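Putative SAM-dependent O-methyltranferase (Podospora anserina, PDB 4YMH) probably transfers a methyl group from S-adenosylmethionine to a hydroxyl oxygen of a substrate, as a member of the cation-dependent O-methyltransferase family. Local coordinates at residues Ile141-Asn146 and Gly167-Asp172; Arg68-Gly73 and Gly136-Ile141; Asp148-Tyr153 and Gln202-Phe207; Arg51-Trp56 and Pro223-Val228. All blocks are in the same frame, centred on the assembly; numbering follows the deposited sequence.

Interaction 1 (Ile141-Asn146 and Gly167-Asp172). With SAH (S-adenosyl-L-homocysteine), chain E.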
# COMPACT_ATOMS: atom_id res chain seq x y z
N ILE A 141 13.93 2.71 2.82
CA ILE A 141 14.72 1.51 3.00
C ILE A 141 13.89 0.28 2.62
O ILE A 141 12.81 0.08 3.14
CB ILE A 141 15.20 1.38 4.47
CG1 ILE A 141 15.97 2.65 4.87
CG2 ILE A 141 16.07 0.14 4.62
CD1 ILE A 141 16.55 2.64 6.27
N PHE A 142 14.39 -0.51 1.68
CA PHE A 142 13.71 -1.70 1.19
C PHE A 142 14.42 -2.94 1.71
O PHE A 142 15.55 -3.21 1.31
CB PHE A 142 13.69 -1.68 -0.35
CG PHE A 142 12.90 -2.81 -0.98
CD1 PHE A 142 11.58 -3.06 -0.60
CD2 PHE A 142 13.45 -3.56 -2.01
CE1 PHE A 142 10.84 -4.08 -1.21
CE2 PHE A 142 12.73 -4.58 -2.63
CZ PHE A 142 11.41 -4.84 -2.22
N VAL A 143 13.77 -3.72 2.59
CA VAL A 143 14.36 -4.93 3.17
C VAL A 143 13.85 -6.16 2.44
O VAL A 143 12.66 -6.48 2.51
CB VAL A 143 14.02 -5.06 4.67
CG1 VAL A 143 14.73 -6.28 5.30
CG2 VAL A 143 14.39 -3.79 5.38
N ASP A 144 14.73 -6.84 1.73
CA ASP A 144 14.30 -7.95 0.89
C ASP A 144 15.37 -9.04 0.85
O ASP A 144 15.55 -9.67 -0.18
CB ASP A 144 13.98 -7.42 -0.51
CG ASP A 144 13.22 -8.43 -1.38
OD1 ASP A 144 12.62 -9.38 -0.85
OD2 ASP A 144 13.24 -8.26 -2.62
N ALA A 145 16.09 -9.24 1.95
CA ALA A 145 17.19 -10.23 1.98
C ALA A 145 16.80 -11.52 2.72
O ALA A 145 15.67 -12.00 2.59
CB ALA A 145 18.42 -9.61 2.62
N ASN A 146 17.72 -12.08 3.50
CA ASN A 146 17.42 -13.31 4.24
C ASN A 146 16.34 -13.03 5.29
O ASN A 146 16.46 -12.10 6.10
CB ASN A 146 18.68 -13.89 4.90
CG ASN A 146 19.46 -12.86 5.67
OD1 ASN A 146 19.71 -11.75 5.18
ND2 ASN A 146 19.83 -13.19 6.91
N GLY A 167 11.29 9.16 6.99
CA GLY A 167 11.50 8.00 6.14
C GLY A 167 10.61 6.81 6.42
O GLY A 167 9.92 6.74 7.45
N ILE A 168 10.63 5.85 5.51
CA ILE A 168 9.87 4.62 5.69
C ILE A 168 10.73 3.41 5.39
O ILE A 168 11.60 3.43 4.52
CB ILE A 168 8.61 4.61 4.80
CG1 ILE A 168 7.60 3.56 5.26
CG2 ILE A 168 8.97 4.44 3.32
CD1 ILE A 168 6.27 3.67 4.53
N ILE A 169 10.47 2.34 6.14
CA ILE A 169 11.05 1.05 5.83
C ILE A 169 9.96 0.17 5.25
O ILE A 169 8.88 0.07 5.81
CB ILE A 169 11.62 0.34 7.06
CG1 ILE A 169 12.52 1.28 7.86
CG2 ILE A 169 12.37 -0.94 6.62
CD1 ILE A 169 13.00 0.67 9.17
N LEU A 170 10.25 -0.46 4.12
CA LEU A 170 9.35 -1.41 3.48
C LEU A 170 9.99 -2.77 3.50
O LEU A 170 11.06 -2.96 2.93
CB LEU A 170 9.07 -0.99 2.04
CG LEU A 170 8.47 0.41 1.89
CD1 LEU A 170 8.45 0.85 0.44
CD2 LEU A 170 7.06 0.44 2.50
N CYS A 171 9.35 -3.72 4.17
CA CYS A 171 9.87 -5.08 4.26
C CYS A 171 9.03 -6.02 3.41
O CYS A 171 7.81 -6.12 3.60
CB CYS A 171 9.89 -5.55 5.72
SG CYS A 171 10.72 -4.41 6.87
N ASP A 172 9.69 -6.73 2.50
CA ASP A 172 9.01 -7.55 1.49
C ASP A 172 8.91 -9.04 1.89
O ASP A 172 9.71 -9.53 2.68
CB ASP A 172 9.75 -7.41 0.16
CG ASP A 172 8.88 -7.69 -1.03
OD1 ASP A 172 7.66 -7.47 -0.92
OD2 ASP A 172 9.41 -8.12 -2.07
N SAH E . 15.35 -7.32 -4.25
CA SAH E . 15.41 -8.24 -5.34
CB SAH E . 15.38 -9.69 -4.86
CG SAH E . 16.18 -10.02 -3.60
SD SAH E . 16.17 -11.75 -3.30
C SAH E . 14.27 -8.03 -6.30
O SAH E . 14.36 -8.43 -7.44
OXT SAH E . 13.26 -7.46 -5.91
C5' SAH E . 17.15 -11.74 -1.86
C4' SAH E . 18.63 -11.46 -2.10
O4' SAH E . 19.28 -11.29 -0.85
C3' SAH E . 19.34 -12.61 -2.77
O3' SAH E . 20.03 -12.18 -3.92
C2' SAH E . 20.31 -13.12 -1.73
O2' SAH E . 21.48 -13.66 -2.27
C1' SAH E . 20.54 -11.91 -0.86
N9 SAH E . 20.93 -12.24 0.52
C8 SAH E . 20.51 -13.25 1.26
N7 SAH E . 21.07 -13.22 2.46
C5 SAH E . 21.87 -12.18 2.49
C6 SAH E . 22.76 -11.57 3.47
N6 SAH E . 22.89 -12.12 4.65
N1 SAH E . 23.42 -10.46 3.14
C2 SAH E . 23.27 -9.92 1.93
N3 SAH E . 22.47 -10.41 1.00
C4 SAH E . 21.76 -11.52 1.22

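Interaction 2 (Arg68-Gly73 and Gly136-Ile141). With SAH (S-adenosyl-L-homocysteine), chain E.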
# COMPACT_ATOMS: atom_id res chain seq x y z
N ARG A 68 17.89 9.65 -0.50
CA ARG A 68 18.76 8.48 -0.57
C ARG A 68 17.90 7.25 -0.34
O ARG A 68 16.98 7.29 0.48
CB ARG A 68 19.87 8.54 0.49
CG ARG A 68 20.79 9.75 0.44
CD ARG A 68 21.82 9.68 1.57
NE ARG A 68 22.80 8.62 1.37
CZ ARG A 68 23.41 7.95 2.35
NH1 ARG A 68 23.12 8.21 3.62
NH2 ARG A 68 24.30 7.02 2.05
N ILE A 69 18.20 6.15 -1.04
CA ILE A 69 17.46 4.90 -0.88
C ILE A 69 18.45 3.81 -0.49
O ILE A 69 19.53 3.71 -1.05
CB ILE A 69 16.71 4.49 -2.18
CG1 ILE A 69 15.57 5.46 -2.49
CG2 ILE A 69 16.17 3.05 -2.08
CD1 ILE A 69 14.86 5.22 -3.82
N LEU A 70 18.08 3.01 0.50
CA LEU A 70 18.88 1.83 0.86
C LEU A 70 18.08 0.58 0.55
O LEU A 70 16.87 0.54 0.78
CB LEU A 70 19.26 1.84 2.33
CG LEU A 70 19.88 0.52 2.85
CD1 LEU A 70 21.23 0.23 2.16
CD2 LEU A 70 20.03 0.53 4.35
N GLU A 71 18.75 -0.43 0.02
CA GLU A 71 18.11 -1.70 -0.30
C GLU A 71 18.96 -2.85 0.25
O GLU A 71 20.17 -2.88 0.08
CB GLU A 71 17.93 -1.81 -1.81
CG GLU A 71 17.88 -3.20 -2.35
CD GLU A 71 17.58 -3.22 -3.83
OE1 GLU A 71 18.45 -3.65 -4.62
OE2 GLU A 71 16.46 -2.80 -4.19
N ILE A 72 18.32 -3.79 0.93
CA ILE A 72 19.04 -4.94 1.46
C ILE A 72 18.57 -6.16 0.68
O ILE A 72 17.39 -6.54 0.76
CB ILE A 72 18.81 -5.12 2.98
CG1 ILE A 72 19.04 -3.79 3.71
CG2 ILE A 72 19.72 -6.20 3.53
CD1 ILE A 72 18.86 -3.88 5.23
N GLY A 73 19.48 -6.74 -0.11
CA GLY A 73 19.16 -7.88 -0.97
C GLY A 73 19.00 -7.43 -2.41
O GLY A 73 17.91 -7.04 -2.83
N GLY A 136 25.07 8.33 7.72
CA GLY A 136 23.99 9.22 7.33
C GLY A 136 22.63 8.57 7.47
O GLY A 136 22.42 7.70 8.31
N GLU A 137 21.68 8.97 6.63
CA GLU A 137 20.34 8.44 6.76
C GLU A 137 19.68 8.24 5.40
O GLU A 137 20.08 8.84 4.40
CB GLU A 137 19.48 9.37 7.63
CG GLU A 137 19.35 10.77 7.05
CD GLU A 137 18.61 11.73 7.97
OE1 GLU A 137 18.49 11.42 9.17
OE2 GLU A 137 18.16 12.79 7.48
N PHE A 138 18.67 7.39 5.39
CA PHE A 138 17.94 7.09 4.17
C PHE A 138 16.46 7.42 4.35
O PHE A 138 15.90 7.23 5.43
CB PHE A 138 18.13 5.61 3.80
CG PHE A 138 19.56 5.23 3.50
CD1 PHE A 138 20.40 4.77 4.50
CD2 PHE A 138 20.07 5.34 2.21
CE1 PHE A 138 21.71 4.42 4.23
CE2 PHE A 138 21.38 5.00 1.93
CZ PHE A 138 22.21 4.54 2.94
N ASP A 139 15.84 7.93 3.29
CA ASP A 139 14.42 8.30 3.30
C ASP A 139 13.55 7.10 2.94
O ASP A 139 12.37 7.07 3.25
CB ASP A 139 14.13 9.42 2.30
CG ASP A 139 14.72 10.74 2.71
OD1 ASP A 139 14.97 10.94 3.91
OD2 ASP A 139 14.91 11.59 1.81
N LEU A 140 14.15 6.11 2.27
CA LEU A 140 13.42 4.89 1.96
C LEU A 140 14.36 3.72 2.08
O LEU A 140 15.47 3.75 1.53
CB LEU A 140 12.79 4.94 0.56
CG LEU A 140 11.85 3.79 0.20
CD1 LEU A 140 10.80 4.24 -0.79
CD2 LEU A 140 12.60 2.55 -0.35
N ILE A 141 13.93 2.71 2.82
CA ILE A 141 14.72 1.51 3.00
C ILE A 141 13.89 0.28 2.62
O ILE A 141 12.81 0.08 3.14
CB ILE A 141 15.20 1.38 4.47
CG1 ILE A 141 15.97 2.65 4.87
CG2 ILE A 141 16.07 0.14 4.62
CD1 ILE A 141 16.55 2.64 6.27
N SAH E . 15.35 -7.32 -4.25
CA SAH E . 15.41 -8.24 -5.34
CB SAH E . 15.38 -9.69 -4.86
CG SAH E . 16.18 -10.02 -3.60
SD SAH E . 16.17 -11.75 -3.30
C SAH E . 14.27 -8.03 -6.30
O SAH E . 14.36 -8.43 -7.44
OXT SAH E . 13.26 -7.46 -5.91
C5' SAH E . 17.15 -11.74 -1.86
C4' SAH E . 18.63 -11.46 -2.10
O4' SAH E . 19.28 -11.29 -0.85
C3' SAH E . 19.34 -12.61 -2.77
O3' SAH E . 20.03 -12.18 -3.92
C2' SAH E . 20.31 -13.12 -1.73
O2' SAH E . 21.48 -13.66 -2.27
C1' SAH E . 20.54 -11.91 -0.86
N9 SAH E . 20.93 -12.24 0.52
C8 SAH E . 20.51 -13.25 1.26
N7 SAH E . 21.07 -13.22 2.46
C5 SAH E . 21.87 -12.18 2.49
C6 SAH E . 22.76 -11.57 3.47
N6 SAH E . 22.89 -12.12 4.65
N1 SAH E . 23.42 -10.46 3.14
C2 SAH E . 23.27 -9.92 1.93
N3 SAH E . 22.47 -10.41 1.00
C4 SAH E . 21.76 -11.52 1.22

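Interaction 3 (Asp148-Tyr153 and Gln202-Phe207). With SAH (S-adenosyl-L-homocysteine), chain E.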
# COMPACT_ATOMS: atom_id res chain seq x y z
N ASP A 148 15.42 -14.49 7.91
CA ASP A 148 15.78 -14.66 9.32
C ASP A 148 16.63 -13.49 9.82
O ASP A 148 16.95 -13.41 11.01
CB ASP A 148 16.49 -16.01 9.57
CG ASP A 148 17.85 -16.13 8.88
OD1 ASP A 148 18.15 -15.36 7.96
OD2 ASP A 148 18.63 -17.04 9.24
N GLY A 149 16.99 -12.57 8.93
CA GLY A 149 17.78 -11.40 9.30
C GLY A 149 17.02 -10.08 9.48
O GLY A 149 17.58 -9.09 9.99
N TYR A 150 15.74 -10.06 9.10
CA TYR A 150 14.96 -8.81 9.09
C TYR A 150 14.99 -8.09 10.44
O TYR A 150 15.25 -6.88 10.51
CB TYR A 150 13.50 -9.08 8.70
CG TYR A 150 13.22 -9.24 7.21
CD1 TYR A 150 14.18 -9.72 6.34
CD2 TYR A 150 11.96 -8.92 6.69
CE1 TYR A 150 13.91 -9.89 4.99
CE2 TYR A 150 11.68 -9.07 5.34
CZ TYR A 150 12.65 -9.56 4.50
OH TYR A 150 12.36 -9.72 3.17
N ALA A 151 14.71 -8.83 11.52
CA ALA A 151 14.67 -8.22 12.84
C ALA A 151 15.99 -7.51 13.12
O ALA A 151 16.02 -6.31 13.46
CB ALA A 151 14.38 -9.25 13.91
N GLY A 152 17.09 -8.22 12.87
CA GLY A 152 18.41 -7.67 13.12
C GLY A 152 18.64 -6.41 12.29
O GLY A 152 19.11 -5.37 12.81
N TYR A 153 18.23 -6.47 11.03
CA TYR A 153 18.43 -5.32 10.14
C TYR A 153 17.68 -4.11 10.70
O TYR A 153 18.25 -3.01 10.83
CB TYR A 153 17.96 -5.64 8.72
CG TYR A 153 18.77 -6.71 8.04
CD1 TYR A 153 20.15 -6.79 8.23
CD2 TYR A 153 18.17 -7.66 7.22
CE1 TYR A 153 20.91 -7.77 7.61
CE2 TYR A 153 18.92 -8.65 6.59
CZ TYR A 153 20.29 -8.71 6.80
OH TYR A 153 21.05 -9.68 6.18
N GLN A 202 8.36 -18.89 10.29
CA GLN A 202 8.62 -18.87 11.73
C GLN A 202 9.47 -17.65 12.11
O GLN A 202 9.18 -16.94 13.10
CB GLN A 202 9.29 -20.17 12.18
CG GLN A 202 8.39 -21.37 11.95
CD GLN A 202 9.14 -22.69 11.97
OE1 GLN A 202 10.33 -22.74 12.31
NE2 GLN A 202 8.45 -23.76 11.60
N ALA A 203 10.52 -17.41 11.32
CA ALA A 203 11.38 -16.26 11.59
C ALA A 203 10.61 -14.93 11.43
O ALA A 203 10.76 -13.99 12.23
CB ALA A 203 12.62 -16.28 10.68
N LEU A 204 9.77 -14.86 10.41
CA LEU A 204 9.05 -13.64 10.09
C LEU A 204 7.93 -13.37 11.08
O LEU A 204 7.57 -12.21 11.31
CB LEU A 204 8.51 -13.72 8.66
CG LEU A 204 9.62 -13.51 7.63
CD1 LEU A 204 9.19 -13.97 6.24
CD2 LEU A 204 10.06 -12.05 7.62
N ASP A 205 7.39 -14.43 11.67
CA ASP A 205 6.39 -14.26 12.71
C ASP A 205 7.06 -13.66 13.95
O ASP A 205 6.53 -12.72 14.58
CB ASP A 205 5.71 -15.59 13.04
CG ASP A 205 4.81 -15.50 14.26
OD1 ASP A 205 3.84 -14.70 14.26
OD2 ASP A 205 5.09 -16.24 15.23
N LYS A 206 8.23 -14.19 14.31
CA LYS A 206 8.97 -13.58 15.43
C LYS A 206 9.33 -12.11 15.15
O LYS A 206 9.22 -11.25 16.04
CB LYS A 206 10.23 -14.39 15.73
CG LYS A 206 9.95 -15.76 16.33
CD LYS A 206 11.24 -16.43 16.79
CE LYS A 206 10.96 -17.74 17.51
NZ LYS A 206 10.63 -18.84 16.56
N PHE A 207 9.77 -11.84 13.93
CA PHE A 207 10.08 -10.48 13.46
C PHE A 207 8.89 -9.54 13.68
O PHE A 207 9.01 -8.48 14.35
CB PHE A 207 10.47 -10.53 11.98
CG PHE A 207 10.51 -9.17 11.30
CD1 PHE A 207 11.45 -8.22 11.67
CD2 PHE A 207 9.63 -8.87 10.26
CE1 PHE A 207 11.51 -6.97 11.02
CE2 PHE A 207 9.68 -7.63 9.62
CZ PHE A 207 10.63 -6.69 10.00
N SAH E . 15.35 -7.32 -4.25
CA SAH E . 15.41 -8.24 -5.34
CB SAH E . 15.38 -9.69 -4.86
CG SAH E . 16.18 -10.02 -3.60
SD SAH E . 16.17 -11.75 -3.30
C SAH E . 14.27 -8.03 -6.30
O SAH E . 14.36 -8.43 -7.44
OXT SAH E . 13.26 -7.46 -5.91
C5' SAH E . 17.15 -11.74 -1.86
C4' SAH E . 18.63 -11.46 -2.10
O4' SAH E . 19.28 -11.29 -0.85
C3' SAH E . 19.34 -12.61 -2.77
O3' SAH E . 20.03 -12.18 -3.92
C2' SAH E . 20.31 -13.12 -1.73
O2' SAH E . 21.48 -13.66 -2.27
C1' SAH E . 20.54 -11.91 -0.86
N9 SAH E . 20.93 -12.24 0.52
C8 SAH E . 20.51 -13.25 1.26
N7 SAH E . 21.07 -13.22 2.46
C5 SAH E . 21.87 -12.18 2.49
C6 SAH E . 22.76 -11.57 3.47
N6 SAH E . 22.89 -12.12 4.65
N1 SAH E . 23.42 -10.46 3.14
C2 SAH E . 23.27 -9.92 1.93
N3 SAH E . 22.47 -10.41 1.00
C4 SAH E . 21.76 -11.52 1.22

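Interaction 4 (Arg51-Trp56 and Pro223-Val228)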
# COMPACT_ATOMS: atom_id res chain seq x y z
N ARG A 51 6.45 -7.69 -12.07
CA ARG A 51 6.35 -6.43 -12.82
C ARG A 51 5.47 -5.40 -12.11
O ARG A 51 5.80 -4.20 -12.07
CB ARG A 51 5.82 -6.70 -14.23
CG ARG A 51 6.76 -7.53 -15.09
CD ARG A 51 6.19 -7.76 -16.49
NE ARG A 51 5.87 -6.51 -17.18
CZ ARG A 51 5.78 -6.39 -18.50
NH1 ARG A 51 5.99 -7.44 -19.29
NH2 ARG A 51 5.48 -5.22 -19.04
N LEU A 52 4.35 -5.86 -11.56
CA LEU A 52 3.45 -4.97 -10.83
C LEU A 52 4.18 -4.35 -9.64
O LEU A 52 4.06 -3.15 -9.38
CB LEU A 52 2.19 -5.73 -10.37
CG LEU A 52 1.13 -4.91 -9.62
CD1 LEU A 52 0.63 -3.76 -10.50
CD2 LEU A 52 -0.03 -5.81 -9.19
N GLN A 53 4.97 -5.16 -8.93
CA GLN A 53 5.75 -4.65 -7.82
C GLN A 53 6.75 -3.62 -8.30
O GLN A 53 7.02 -2.64 -7.60
CB GLN A 53 6.49 -5.77 -7.08
CG GLN A 53 5.62 -6.65 -6.23
CD GLN A 53 6.42 -7.72 -5.52
OE1 GLN A 53 6.52 -8.85 -6.00
NE2 GLN A 53 7.02 -7.37 -4.38
N GLY A 54 7.29 -3.82 -9.49
CA GLY A 54 8.15 -2.82 -10.11
C GLY A 54 7.45 -1.48 -10.30
O GLY A 54 7.99 -0.41 -9.97
N SER A 55 6.24 -1.53 -10.84
CA SER A 55 5.44 -0.30 -10.98
C SER A 55 5.20 0.35 -9.62
O SER A 55 5.25 1.58 -9.50
CB SER A 55 4.11 -0.61 -11.66
OG SER A 55 4.34 -1.07 -12.98
N TRP A 56 4.96 -0.46 -8.60
CA TRP A 56 4.75 0.06 -7.24
C TRP A 56 5.99 0.76 -6.69
O TRP A 56 5.90 1.82 -6.08
CB TRP A 56 4.32 -1.09 -6.32
CG TRP A 56 4.40 -0.79 -4.85
CD1 TRP A 56 3.62 0.06 -4.14
CD2 TRP A 56 5.31 -1.38 -3.92
NE1 TRP A 56 3.97 0.04 -2.81
CE2 TRP A 56 5.01 -0.84 -2.65
CE3 TRP A 56 6.33 -2.33 -4.03
CZ2 TRP A 56 5.71 -1.20 -1.51
CZ3 TRP A 56 7.03 -2.69 -2.88
CH2 TRP A 56 6.71 -2.12 -1.64
N PRO A 223 -1.50 -6.23 3.70
CA PRO A 223 -1.75 -7.51 3.02
C PRO A 223 -1.76 -7.32 1.50
O PRO A 223 -2.80 -7.51 0.84
CB PRO A 223 -3.12 -7.93 3.55
CG PRO A 223 -3.83 -6.61 3.78
CD PRO A 223 -2.74 -5.63 4.23
N VAL A 224 -0.60 -6.94 0.97
CA VAL A 224 -0.43 -6.74 -0.47
C VAL A 224 0.80 -7.55 -0.91
O VAL A 224 1.72 -7.74 -0.12
CB VAL A 224 -0.28 -5.22 -0.81
CG1 VAL A 224 1.08 -4.69 -0.35
CG2 VAL A 224 -0.56 -4.92 -2.30
N PHE A 225 0.80 -8.04 -2.14
CA PHE A 225 1.90 -8.86 -2.67
C PHE A 225 2.13 -10.05 -1.72
O PHE A 225 1.18 -10.75 -1.39
CB PHE A 225 3.16 -8.00 -2.85
CG PHE A 225 2.95 -6.79 -3.74
CD1 PHE A 225 2.32 -6.93 -4.97
CD2 PHE A 225 3.36 -5.53 -3.36
CE1 PHE A 225 2.12 -5.84 -5.81
CE2 PHE A 225 3.16 -4.43 -4.20
CZ PHE A 225 2.54 -4.59 -5.42
N ASP A 226 3.36 -10.28 -1.28
CA ASP A 226 3.64 -11.40 -0.37
C ASP A 226 3.75 -10.88 1.07
O ASP A 226 4.46 -11.43 1.90
CB ASP A 226 4.93 -12.13 -0.81
CG ASP A 226 5.15 -13.46 -0.08
OD1 ASP A 226 4.18 -14.08 0.41
OD2 ASP A 226 6.33 -13.89 -0.00
N GLY A 227 3.02 -9.80 1.36
CA GLY A 227 3.04 -9.19 2.68
C GLY A 227 4.11 -8.11 2.74
O GLY A 227 5.28 -8.39 2.55
N VAL A 228 3.70 -6.87 3.01
CA VAL A 228 4.66 -5.77 3.08
C VAL A 228 4.53 -5.05 4.40
O VAL A 228 3.50 -4.46 4.69
CB VAL A 228 4.45 -4.77 1.94
CG1 VAL A 228 5.42 -3.57 2.08
CG2 VAL A 228 4.62 -5.48 0.57

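Interaction 1 (Ile141-Asn146 and Gly167-Asp172)
Ile141-Val143 and Ile169-Cys171 pair as neighbouring parallel strands in the middle of the Rossmann-like sheet of a class I methyltransferase, with their short axes 4.7 Å apart. Four backbone hydrogen bonds join them: Ile141 N to Ile168 O, Leu170 N to Ile141 O, Val143 N to Leu170 O and Asp172 N to Val143 O. The last, Asp172 N to Val143 O at 3.0 Å, carries the pairing past the strand ends to the acidic loops.

The apolar contacts divide between the two faces of the sheet. On the face of Ile141, Ile169 and Cys171, the CG2 methyl of Val143 meets Ile169 CG2 at 3.7 Å and also touches Cys171 SG; helix 150-159 packs over this side. On the other face the Phe142 ring swings over the neighbouring strand, since its CG stands anti to the backbone N (chi1 -175°). The ring crosses the Leu170 side chain at about a right angle, Phe142 CD1 touching Leu170 CB at 4.2 Å, while CE1 lies 3.8 Å from Asp172 CB. Trp83 meets the same ring edge-to-face.

The polar contacts gather at the C-terminal end of the strands. The carboxylates of Asp144 and Asp172 run side by side with their planes turned 67° apart, and Asp144 OD1 is 3.7 Å from Asp172 OD2. Further along the loop, Asn146 OD1 sits 3.2 Å from the adenine N6 of S-adenosyl-L-homocysteine and accepts a hydrogen bond from Tyr153 OH. The ligand's amino N donates to Asp144 OD2 at 2.8 Å.

Interaction 2 (Arg68-Gly73 and Gly136-Ile141)
Arg68 leaves its strand with CG beside the backbone N (chi1 -58°) and bends at chi3 (70°), which folds the guanidinium back over Phe138. The Phe138 ring is held between two groups. On one face lies the guanidinium, an off-centre cation-pi contact with Arg68 CZ 4.1 Å from the ring centroid and the two planes 31° apart. Leu70 CB presses on the opposite face, almost over the centre, at 3.6 Å from the centroid. Arg68 NH1 adds a weak hydrogen bond to Glu137 O and a further hydrogen bond to Glu135 O, but the stronger hold on the group is the salt bridge from NE to Glu93.

These residues lie where strands 68-72 and 138-143 run parallel at the heart of the Rossmann-like sheet. Leu70 N donates to Leu140 O at 2.9 Å. Before that pair the chain turns a corner at Asp139, whose N bonds Arg68 O at 3.1 Å. Ile69 CG2 and Leu140 CD2 touch on one face of the sheet, Leu70 CD2 and Ile141 CG2 on the other. Beyond the strand, Gly73 O accepts a hydrogen bond from the amino N of S-adenosyl-L-homocysteine at 2.9 Å.

Interaction 3 (Asp148-Tyr153 and Gln202-Phe207)
The start of helix 150-159 and the residues leading into it come up against helix 194-212, with CA atoms 5.2 Å apart both at Asp148 and Ala203 and at Ala151 and Phe207, and no hydrogen bond passes between them.

Phe207 and Tyr150 form the centre of the packing. In Phe207, CG is anti to the backbone N (chi1 167°), which sends the ring across to the other helix. There CB of Tyr150 sits over the middle of one ring face, 3.7 Å from the centroid, a CH-pi contact. The Tyr150 ring stands almost perpendicular to that face, at 88°, and turns its edge toward it in a T-shaped pair. Phe207 CD1 also comes within 3.3 Å of Ala151 N and touches Ala151 CB. Leu204 closes in on the tyrosine from a second direction, with its CD2 methyl 3.8 Å from Tyr150 CD2. One turn before Phe207, Ala203 CB rests against Asp148 CA at 3.8 Å; so small a side chain lets the backbones approach here.

Tyr150 OH hydrogen-bonds to Asp172 O and to Lys147 NZ, so the ring is fixed both at its phenol end and along its flank, and Asp148 OD1 accepts from Asn146 ND2. Tyr153, on the same helix, reaches the ligand pocket, its OH 3.4 Å from N6 of the S-adenosyl-L-homocysteine adenine.

Helix 150-159 is the crossover helix of a beta-alpha-beta unit between parallel strands 138-143 and 167-171, and helix 194-212 follows the second. Tyr150 and Phe207 both reach down to Cys171, Tyr153 leans on helix 127-133, and Asp205 hydrogen-bonds to Tyr19 of the second subunit.

Interaction 4 (Arg51-Trp56 and Pro223-Val228)
The Phe225 ring has Gln53 CG over one face and Val224 CG2 over the opposite one, while Leu52 and Trp56 approach its edge. Gln53 CG stands 3.5 Å from the ring centroid and only 8° off the normal, a well-centred CH-pi contact. The glutamine chain runs on, extended, past the ring in the opposite direction to the phenylalanine, and its amide plane is gently inclined to the ring. At the edge, Leu52 CD2 touches Phe225 CE1 at 4.0 Å. Across CZ, Phe225 CE2 lies over one face of the indole, 3.7 Å from Trp56 CD2. The two aromatic planes make 58°, so the pair is oblique. At the far end of the indole, Trp56 CH2 meets Val228 CG1 at 4.2 Å.

The first torsions of Leu52 and Trp56, one turn apart, bring both side chains to the phenylalanine: in each, CG is anti to the backbone N (chi1 165° in Trp56). Gln53 NE2 makes a weak hydrogen bond to Asp172 OD2, which ties this packing to the loop after strand 167-171.

Phe225 itself rides on a type II' beta turn, Val224 to Gly227, closed by Gly227 N bonding Val224 O at 2.9 Å. Leu222 of the second subunit packs on Phe225, and Leu220 of that subunit on Trp56, so the cluster also lies at the dimer interface. The arrangement is that of a beta hairpin, strands 217-222 and 228-233, whose connecting turn plugs its phenylalanine against helix 51-64.

In the fold
Interactions 1 and 2 share Ile141 and strand 138-143, their centres 8 Å apart; Phe142 N to Leu70 O and Asp144 N to Ile72 O, both 2.8 Å and probable hydrogen bonds, knit the three strands together. At the ends of those strands Gly73 and Asp144 both grip the amino group of S-adenosyl-L-homocysteine. Interaction 3 lies about 12 Å from interaction 1, between centres, and supports both of its loops through its tyrosine hydroxyls; it meets interaction 2 where Ile72 CD1 packs on Tyr153 CG at 4.0 Å. Interaction 4, also about 12 Å from interaction 1, packs Trp56 CZ2 against Leu170 CD1 at 3.9 Å. Interactions 3 and 4 do not touch.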